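Local coordinates for carbohydrate-binding protein (Flavonifractor plautii, PDB 6N1B) that probably removes the acetyl group from N-acetylgalactosamine of the blood group A antigen, a step toward converting A blood to universal O type, at residues V255-L268 with T304-K318. Sequence-based numbering, arbitrary orientation.
Sequences VNGFLGLDENGQQL and TTSKDGVNWEQVGTK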
ATOM      1  N   VAL A 255      15.629  10.312   2.207  1.00  8.78           N
ATOM      2  CA  VAL A 255      15.865  10.165   0.752  1.00  8.89           C
ATOM      3  C   VAL A 255      16.008  11.561   0.177  1.00  8.70           C
ATOM      4  O   VAL A 255      15.577  12.561   0.801  1.00  8.70           O
ATOM      5  CB  VAL A 255      14.778   9.411   0.046  1.00  8.72           C
ATOM      6  CG1 VAL A 255      14.611   7.978   0.597  1.00 10.65           C
ATOM      7  CG2 VAL A 255      13.421  10.134   0.041  1.00 10.62           C
ATOM      8  N   ASN A 256      16.584  11.615  -0.996  1.00  7.75           N
ATOM      9  CA  ASN A 256      16.801  12.870  -1.722  1.00  8.27           C
ATOM     10  C   ASN A 256      16.028  12.905  -3.011  1.00  8.33           C
ATOM     11  O   ASN A 256      15.904  11.847  -3.671  1.00  8.88           O
ATOM     12  CB  ASN A 256      18.296  13.069  -2.065  1.00  7.65           C
ATOM     13  CG  ASN A 256      19.136  13.066  -0.809  1.00  9.17           C
ATOM     14  OD1 ASN A 256      20.161  12.252  -0.704  1.00 14.48           O
ATOM     15  ND2 ASN A 256      18.806  13.886   0.148  1.00  7.41           N
ATOM     16  N   GLY A 257      15.492  14.046  -3.383  1.00  8.42           N
ATOM     17  CA  GLY A 257      14.905  14.190  -4.705  1.00  8.70           C
ATOM     18  C   GLY A 257      13.599  13.409  -4.868  1.00  8.69           C
ATOM     19  O   GLY A 257      13.267  13.191  -6.069  1.00  8.84           O
ATOM     20  N   PHE A 258      12.909  13.024  -3.827  1.00  7.91           N
ATOM     21  CA  PHE A 258      11.781  12.092  -3.958  1.00  8.27           C
ATOM     22  C   PHE A 258      10.767  12.558  -4.928  1.00  7.87           C
ATOM     23  O   PHE A 258      10.343  11.749  -5.830  1.00  9.39           O
ATOM     24  CB  PHE A 258      11.211  11.833  -2.560  1.00  8.96           C
ATOM     25  CG  PHE A 258      10.186  10.734  -2.525  1.00  7.99           C
ATOM     26  CD1 PHE A 258      10.555   9.437  -2.802  1.00  9.27           C
ATOM     27  CD2 PHE A 258       8.840  11.018  -2.278  1.00  9.29           C
ATOM     28  CE1 PHE A 258       9.642   8.390  -2.767  1.00 11.20           C
ATOM     29  CE2 PHE A 258       7.922   9.969  -2.249  1.00  9.99           C
ATOM     30  CZ  PHE A 258       8.300   8.694  -2.472  1.00  8.73           C
ATOM     31  N   LEU A 259      10.338  13.801  -4.836  1.00  7.51           N
ATOM     32  CA  LEU A 259       9.373  14.381  -5.739  1.00  8.15           C
ATOM     33  C   LEU A 259       9.868  15.734  -6.272  1.00  7.78           C
ATOM     34  O   LEU A 259      10.727  16.357  -5.609  1.00  9.12           O
ATOM     35  CB  LEU A 259       8.023  14.598  -5.102  1.00  8.58           C
ATOM     36  CG  LEU A 259       7.294  13.298  -4.726  1.00  9.01           C
ATOM     37  CD1 LEU A 259       6.235  13.589  -3.612  1.00  9.27           C
ATOM     38  CD2 LEU A 259       6.612  12.656  -5.947  1.00 11.40           C
ATOM     39  N   GLY A 260       9.360  16.154  -7.377  1.00  8.49           N
ATOM     40  CA  GLY A 260       9.749  17.366  -8.034  1.00  9.63           C
ATOM     41  C   GLY A 260       8.591  18.347  -8.209  1.00  8.60           C
ATOM     42  O   GLY A 260       7.713  18.438  -7.359  1.00  8.99           O
ATOM     43  N   LEU A 261       8.715  19.073  -9.332  1.00  9.19           N
ATOM     44  CA  LEU A 261       7.713  20.082  -9.647  1.00  9.75           C
ATOM     45  C   LEU A 261       6.577  19.492 -10.506  1.00 10.39           C
ATOM     46  O   LEU A 261       6.837  18.643 -11.360  1.00 11.68           O
ATOM     47  CB  LEU A 261       8.384  21.223 -10.344  1.00 11.81           C
ATOM     48  CG  LEU A 261       9.632  21.875  -9.641  1.00 12.67           C
ATOM     49  CD1 LEU A 261      10.090  23.136 -10.379  1.00 16.05           C
ATOM     50  CD2 LEU A 261       9.419  22.131  -8.184  1.00 11.06           C
ATOM     51  N   ASP A 262       5.376  20.072 -10.302  1.00  9.96           N
ATOM     52  CA  ASP A 262       4.238  19.715 -11.120  1.00  9.96           C
ATOM     53  C   ASP A 262       4.161  20.607 -12.360  1.00 10.28           C
ATOM     54  O   ASP A 262       5.104  21.336 -12.685  1.00 11.79           O
ATOM     55  CB  ASP A 262       2.957  19.733 -10.266  1.00 11.95           C
ATOM     56  CG  ASP A 262       2.489  21.127  -9.822  1.00 10.91           C
ATOM     57  OD1 ASP A 262       3.062  22.110 -10.358  1.00 10.80           O
ATOM     58  OD2 ASP A 262       1.526  21.110  -9.050  1.00 13.12           O
ATOM     59  N   GLU A 263       3.041  20.509 -13.087  1.00 11.37           N
ATOM     60  CA  GLU A 263       2.945  21.242 -14.376  1.00 13.44           C
ATOM     61  C   GLU A 263       2.842  22.757 -14.236  1.00 13.86           C
ATOM     62  O   GLU A 263       3.033  23.471 -15.180  1.00 17.55           O
ATOM     63  CB  GLU A 263       1.669  20.745 -15.174  1.00 15.21           C
ATOM     64  CG  GLU A 263       1.914  19.443 -15.779  1.00 19.29           C
ATOM     65  CD  GLU A 263       1.566  19.431 -17.337  1.00 51.16           C
ATOM     66  OE1 GLU A 263       2.465  19.708 -18.235  1.00 81.30           O
ATOM     67  OE2 GLU A 263       0.366  19.185 -17.684  1.00 74.52           O
ATOM     68  N   ASN A 264       2.603  23.229 -12.998  1.00 12.14           N
ATOM     69  CA  ASN A 264       2.695  24.652 -12.664  1.00 13.99           C
ATOM     70  C   ASN A 264       4.032  25.039 -12.062  1.00 14.16           C
ATOM     71  O   ASN A 264       4.246  26.195 -11.564  1.00 15.47           O
ATOM     72  CB  ASN A 264       1.568  24.978 -11.657  1.00 19.30           C
ATOM     73  CG  ASN A 264       0.228  24.729 -12.267  1.00 22.54           C
ATOM     74  OD1 ASN A 264      -0.011  25.105 -13.413  1.00 24.29           O
ATOM     75  ND2 ASN A 264      -0.705  24.212 -11.489  1.00 26.28           N
ATOM     76  N   GLY A 265       4.965  24.148 -12.044  1.00 11.78           N
ATOM     77  CA  GLY A 265       6.206  24.466 -11.412  1.00 12.43           C
ATOM     78  C   GLY A 265       6.202  24.489  -9.928  1.00 13.02           C
ATOM     79  O   GLY A 265       7.065  25.160  -9.343  1.00 13.91           O
ATOM     80  N   GLN A 266       5.235  23.813  -9.267  1.00 12.08           N
ATOM     81  CA  GLN A 266       4.990  23.863  -7.821  1.00 12.04           C
ATOM     82  C   GLN A 266       5.517  22.536  -7.244  1.00 10.71           C
ATOM     83  O   GLN A 266       5.301  21.460  -7.803  1.00 10.22           O
ATOM     84  CB  GLN A 266       3.513  23.985  -7.435  1.00 19.14           C
ATOM     85  CG  GLN A 266       2.594  25.066  -7.984  1.00 29.35           C
ATOM     86  CD  GLN A 266       3.389  26.216  -7.818  1.00 21.29           C
ATOM     87  OE1 GLN A 266       3.793  26.503  -6.548  1.00 31.48           O
ATOM     88  NE2 GLN A 266       3.344  27.165  -8.776  1.00 27.56           N
ATOM     89  N   GLN A 267       6.194  22.611  -6.065  1.00  8.55           N
ATOM     90  CA  GLN A 267       6.746  21.399  -5.459  1.00  8.15           C
ATOM     91  C   GLN A 267       5.660  20.486  -4.947  1.00  8.43           C
ATOM     92  O   GLN A 267       4.708  20.913  -4.348  1.00 10.16           O
ATOM     93  CB  GLN A 267       7.651  21.894  -4.319  1.00  9.85           C
ATOM     94  CG  GLN A 267       8.339  20.707  -3.564  1.00  8.69           C
ATOM     95  CD  GLN A 267       9.304  19.916  -4.360  1.00  8.01           C
ATOM     96  OE1 GLN A 267      10.192  20.502  -5.055  1.00 10.42           O
ATOM     97  NE2 GLN A 267       9.197  18.556  -4.290  1.00  9.07           N
ATOM     98  N   LEU A 268       5.891  19.199  -5.163  1.00  8.10           N
ATOM     99  CA  LEU A 268       4.993  18.158  -4.630  1.00  8.66           C
ATOM    100  C   LEU A 268       5.532  17.597  -3.349  1.00  8.01           C
ATOM    101  O   LEU A 268       6.753  17.445  -3.167  1.00  9.14           O
ATOM    102  CB  LEU A 268       4.839  17.043  -5.721  1.00  8.20           C
ATOM    103  CG  LEU A 268       4.095  17.514  -6.990  1.00  9.14           C
ATOM    104  CD1 LEU A 268       4.485  16.634  -8.121  1.00 10.36           C
ATOM    105  CD2 LEU A 268       2.640  17.455  -6.687  1.00 10.23           C
ATOM    106  N   THR A 304       8.289   8.232  -9.630  1.00  8.07           N
ATOM    107  CA  THR A 304       9.634   8.703  -9.322  1.00  7.87           C
ATOM    108  C   THR A 304      10.533   7.460  -9.346  1.00  8.51           C
ATOM    109  O   THR A 304      10.086   6.363  -8.975  1.00  8.98           O
ATOM    110  CB  THR A 304       9.657   9.488  -8.021  1.00  8.27           C
ATOM    111  OG1 THR A 304      10.997  10.001  -7.855  1.00  8.65           O
ATOM    112  CG2 THR A 304       9.174   8.763  -6.807  1.00  8.25           C
ATOM    113  N   THR A 305      11.778   7.597  -9.760  1.00  8.18           N
ATOM    114  CA  THR A 305      12.664   6.474  -9.893  1.00  8.81           C
ATOM    115  C   THR A 305      14.031   6.745  -9.267  1.00  8.31           C
ATOM    116  O   THR A 305      14.382   7.937  -9.050  1.00  9.52           O
ATOM    117  CB  THR A 305      12.846   6.068 -11.355  1.00 10.34           C
ATOM    118  OG1 THR A 305      13.590   7.040 -12.082  1.00 13.85           O
ATOM    119  CG2 THR A 305      11.566   5.773 -12.085  1.00 11.19           C
ATOM    120  N   SER A 306      14.791   5.683  -9.032  1.00  8.56           N
ATOM    121  CA  SER A 306      16.109   5.784  -8.378  1.00  8.92           C
ATOM    122  C   SER A 306      16.944   4.585  -8.670  1.00  8.72           C
ATOM    123  O   SER A 306      16.469   3.450  -8.629  1.00 10.74           O
ATOM    124  CB  SER A 306      15.879   5.827  -6.881  1.00  9.66           C
ATOM    125  OG  SER A 306      17.121   5.813  -6.145  1.00  9.81           O
ATOM    126  N   LYS A 307      18.266   4.796  -8.917  1.00  9.69           N
ATOM    127  CA  LYS A 307      19.168   3.703  -9.100  1.00 10.46           C
ATOM    128  C   LYS A 307      19.473   2.966  -7.812  1.00 11.13           C
ATOM    129  O   LYS A 307      19.887   1.811  -7.841  1.00 13.25           O
ATOM    130  CB  LYS A 307      20.434   4.181  -9.747  1.00 14.88           C
ATOM    131  CG  LYS A 307      20.239   4.557 -11.125  1.00 20.01           C
ATOM    132  CD  LYS A 307      20.066   3.270 -12.030  1.00 38.28           C
ATOM    133  CE  LYS A 307      19.558   3.346 -13.481  1.00 46.55           C
ATOM    134  NZ  LYS A 307      19.894   1.950 -13.965  1.00 52.34           N
ATOM    135  N   ASP A 308      19.404   3.664  -6.663  1.00 10.65           N
ATOM    136  CA  ASP A 308      19.875   3.193  -5.375  1.00 10.54           C
ATOM    137  C   ASP A 308      18.950   3.100  -4.277  1.00 11.01           C
ATOM    138  O   ASP A 308      19.273   2.590  -3.176  1.00 12.16           O
ATOM    139  CB  ASP A 308      21.173   4.007  -4.949  1.00 11.40           C
ATOM    140  CG  ASP A 308      20.950   5.474  -4.922  1.00 10.12           C
ATOM    141  OD1 ASP A 308      19.794   5.907  -4.846  1.00 10.08           O
ATOM    142  OD2 ASP A 308      21.915   6.246  -4.911  1.00 13.02           O
ATOM    143  N   GLY A 309      17.723   3.646  -4.452  1.00  9.93           N
ATOM    144  CA  GLY A 309      16.770   3.723  -3.372  1.00 10.62           C
ATOM    145  C   GLY A 309      16.821   4.980  -2.535  1.00  8.80           C
ATOM    146  O   GLY A 309      15.936   5.235  -1.718  1.00  8.86           O
ATOM    147  N   VAL A 310      17.967   5.692  -2.668  1.00  9.00           N
ATOM    148  CA  VAL A 310      18.295   6.875  -1.880  1.00  7.61           C
ATOM    149  C   VAL A 310      18.020   8.180  -2.566  1.00  7.99           C
ATOM    150  O   VAL A 310      17.408   9.104  -1.967  1.00  9.24           O
ATOM    151  CB  VAL A 310      19.778   6.825  -1.376  1.00  9.63           C
ATOM    152  CG1 VAL A 310      20.036   7.933  -0.354  1.00  9.75           C
ATOM    153  CG2 VAL A 310      20.187   5.494  -0.819  1.00 10.28           C
ATOM    154  N   ASN A 311      18.500   8.246  -3.814  1.00  8.38           N
ATOM    155  CA  ASN A 311      18.473   9.461  -4.634  1.00  8.45           C
ATOM    156  C   ASN A 311      17.528   9.285  -5.776  1.00  7.63           C
ATOM    157  O   ASN A 311      17.734   8.355  -6.586  1.00  9.84           O
ATOM    158  CB  ASN A 311      19.913   9.719  -5.094  1.00  9.79           C
ATOM    159  CG  ASN A 311      20.838   9.894  -3.920  1.00  9.40           C
ATOM    160  OD1 ASN A 311      20.748  10.901  -3.225  1.00 11.58           O
ATOM    161  ND2 ASN A 311      21.703   8.895  -3.676  1.00 10.54           N
ATOM    162  N   TRP A 312      16.489  10.092  -5.805  1.00  8.10           N
ATOM    163  CA  TRP A 312      15.377   9.914  -6.726  1.00  8.25           C
ATOM    164  C   TRP A 312      15.243  11.040  -7.718  1.00  8.65           C
ATOM    165  O   TRP A 312      15.827  12.122  -7.510  1.00  9.60           O
ATOM    166  CB  TRP A 312      14.072   9.840  -5.902  1.00  8.52           C
ATOM    167  CG  TRP A 312      13.991   8.664  -4.960  1.00  8.20           C
ATOM    168  CD1 TRP A 312      14.629   8.537  -3.763  1.00  9.38           C
ATOM    169  CD2 TRP A 312      13.316   7.420  -5.171  1.00  7.49           C
ATOM    170  NE1 TRP A 312      14.394   7.311  -3.187  1.00  9.48           N
ATOM    171  CE2 TRP A 312      13.598   6.619  -4.075  1.00  7.99           C
ATOM    172  CE3 TRP A 312      12.531   6.917  -6.204  1.00  8.90           C
ATOM    173  CZ2 TRP A 312      13.111   5.269  -3.983  1.00  8.82           C
ATOM    174  CZ3 TRP A 312      12.099   5.624  -6.126  1.00  8.40           C
ATOM    175  CH2 TRP A 312      12.360   4.798  -5.034  1.00  9.55           C
ATOM    176  N   GLU A 313      14.448  10.789  -8.740  1.00  9.55           N
ATOM    177  CA  GLU A 313      14.037  11.865  -9.669  1.00 10.66           C
ATOM    178  C   GLU A 313      12.646  11.537 -10.165  1.00  8.90           C
ATOM    179  O   GLU A 313      12.408  10.498 -10.757  1.00  9.70           O
ATOM    180  CB  GLU A 313      15.032  12.023 -10.814  1.00 13.34           C
ATOM    181  CG  GLU A 313      14.723  13.244 -11.729  1.00 16.98           C
ATOM    182  CD  GLU A 313      15.783  13.387 -12.802  1.00 24.74           C
ATOM    183  OE1 GLU A 313      16.559  14.204 -12.656  1.00 45.08           O
ATOM    184  OE2 GLU A 313      15.796  12.775 -13.841  1.00 40.32           O
ATOM    185  N   GLN A 314      11.764  12.502 -10.047  1.00  9.26           N
ATOM    186  CA  GLN A 314      10.421  12.388 -10.580  1.00  8.83           C
ATOM    187  C   GLN A 314      10.479  12.286 -12.062  1.00  8.94           C
ATOM    188  O   GLN A 314      11.262  12.933 -12.726  1.00  9.75           O
ATOM    189  CB  GLN A 314       9.633  13.591 -10.150  1.00  9.11           C
ATOM    190  CG  GLN A 314       8.131  13.563 -10.649  1.00  9.37           C
ATOM    191  CD  GLN A 314       7.421  14.794 -10.075  1.00  9.05           C
ATOM    192  OE1 GLN A 314       7.332  14.949  -8.860  1.00 10.50           O
ATOM    193  NE2 GLN A 314       6.870  15.609 -10.965  1.00 11.51           N
ATOM    194  N   VAL A 315       9.573  11.447 -12.637  1.00  8.74           N
ATOM    195  CA  VAL A 315       9.473  11.287 -14.116  1.00  9.84           C
ATOM    196  C   VAL A 315       8.443  12.319 -14.650  1.00  9.27           C
ATOM    197  O   VAL A 315       7.239  12.170 -14.416  1.00 11.11           O
ATOM    198  CB  VAL A 315       9.017   9.902 -14.473  1.00 10.65           C
ATOM    199  CG1 VAL A 315       8.909   9.812 -16.011  1.00 10.61           C
ATOM    200  CG2 VAL A 315       9.957   8.854 -13.931  1.00 11.73           C
ATOM    201  N   GLY A 316       8.918  13.344 -15.315  1.00 10.86           N
ATOM    202  CA  GLY A 316       8.092  14.360 -15.905  1.00 11.63           C
ATOM    203  C   GLY A 316       7.473  15.324 -14.879  1.00 11.27           C
ATOM    204  O   GLY A 316       7.712  15.140 -13.672  1.00 15.07           O
ATOM    205  N   THR A 317       6.634  16.221 -15.316  1.00 10.38           N
ATOM    206  CA  THR A 317       5.871  17.108 -14.541  1.00 11.15           C
ATOM    207  C   THR A 317       4.439  16.643 -14.294  1.00 10.30           C
ATOM    208  O   THR A 317       3.686  17.153 -13.463  1.00 11.91           O
ATOM    209  CB  THR A 317       5.815  18.540 -15.092  1.00 12.94           C
ATOM    210  OG1 THR A 317       5.255  18.466 -16.402  1.00 14.75           O
ATOM    211  CG2 THR A 317       7.161  19.135 -15.141  1.00 18.00           C
ATOM    212  N   LYS A 318       3.983  15.712 -15.203  1.00 11.74           N
ATOM    213  CA  LYS A 318       2.625  15.340 -15.296  1.00 11.09           C
ATOM    214  C   LYS A 318       2.247  14.243 -14.289  1.00 10.37           C
ATOM    215  O   LYS A 318       3.059  13.352 -14.020  1.00 11.05           O
ATOM    216  CB  LYS A 318       2.300  14.881 -16.749  1.00 13.60           C
ATOM    217  CG  LYS A 318       2.431  16.064 -17.717  1.00 16.45           C
ATOM    218  CD  LYS A 318       2.426  15.665 -19.171  1.00 18.41           C
ATOM    219  CE  LYS A 318       1.172  14.974 -19.569  1.00 23.74           C
ATOM    220  NZ  LYS A 318       1.292  14.695 -21.102  1.00 21.57           N
TER
HETATM  221  O   HOH W   1      12.307  14.622  -8.160  1.00 11.98           O
HETATM  222  O   HOH W   2       0.834  18.639 -12.707  1.00 21.94           O
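The side-chain amide of Gln314 reaches across to the backbone of Gly260 and Leu261, accepting from one and donating weakly to the other. CG stands anti to the backbone N (chi1 -179°) and the chain runs straight on, carrying the amide across to Gly260, whose N gives Gln314 OE1 a 2.8 Å bond from above the plane of that amide. NE2 of the same group is held at Gly316 O, with the weak second bond going to Leu261 O; the bonds at both ends fix how the amide is turned. Leu268 CD1 packs against it, 3.4 Å from Gln314 OE1.

Toward the other end, real backbone pairing takes over: Asn256 N reaches Val310 O, and Asn256 O receives Trp312 N, a single bridge. Past it Gly257 O and Trp312 O lie side by side as two acceptors, 3.1 Å apart, and a water enters, donating to Gly257 O and accepting from Gln314 N.

Four-stranded antiparallel sheets following one another along the chain fit a beta-propeller, and 255-268 is the link from strand 253-254, last in one sheet, to 269-278, first in the next, laid along that sheet's far-edge strand 313-314. Within the link, Phe258 presents its edge to the five-membered ring of Trp312, the planes at 75° and centroids 5.4 Å apart; Ser306 CB sits over the opposite indole face. Thr304 OG1 donates to Phe258 O at 2.8 Å, while Thr304 CG2 lies over a face of the phenyl ring.

Farther along, past Leu261, Glu263 CD lies 3.5 Å from Lys318 CG, a contact with the aliphatic part of the lysine, whose NZ bonds Val402 O in helix 396-404.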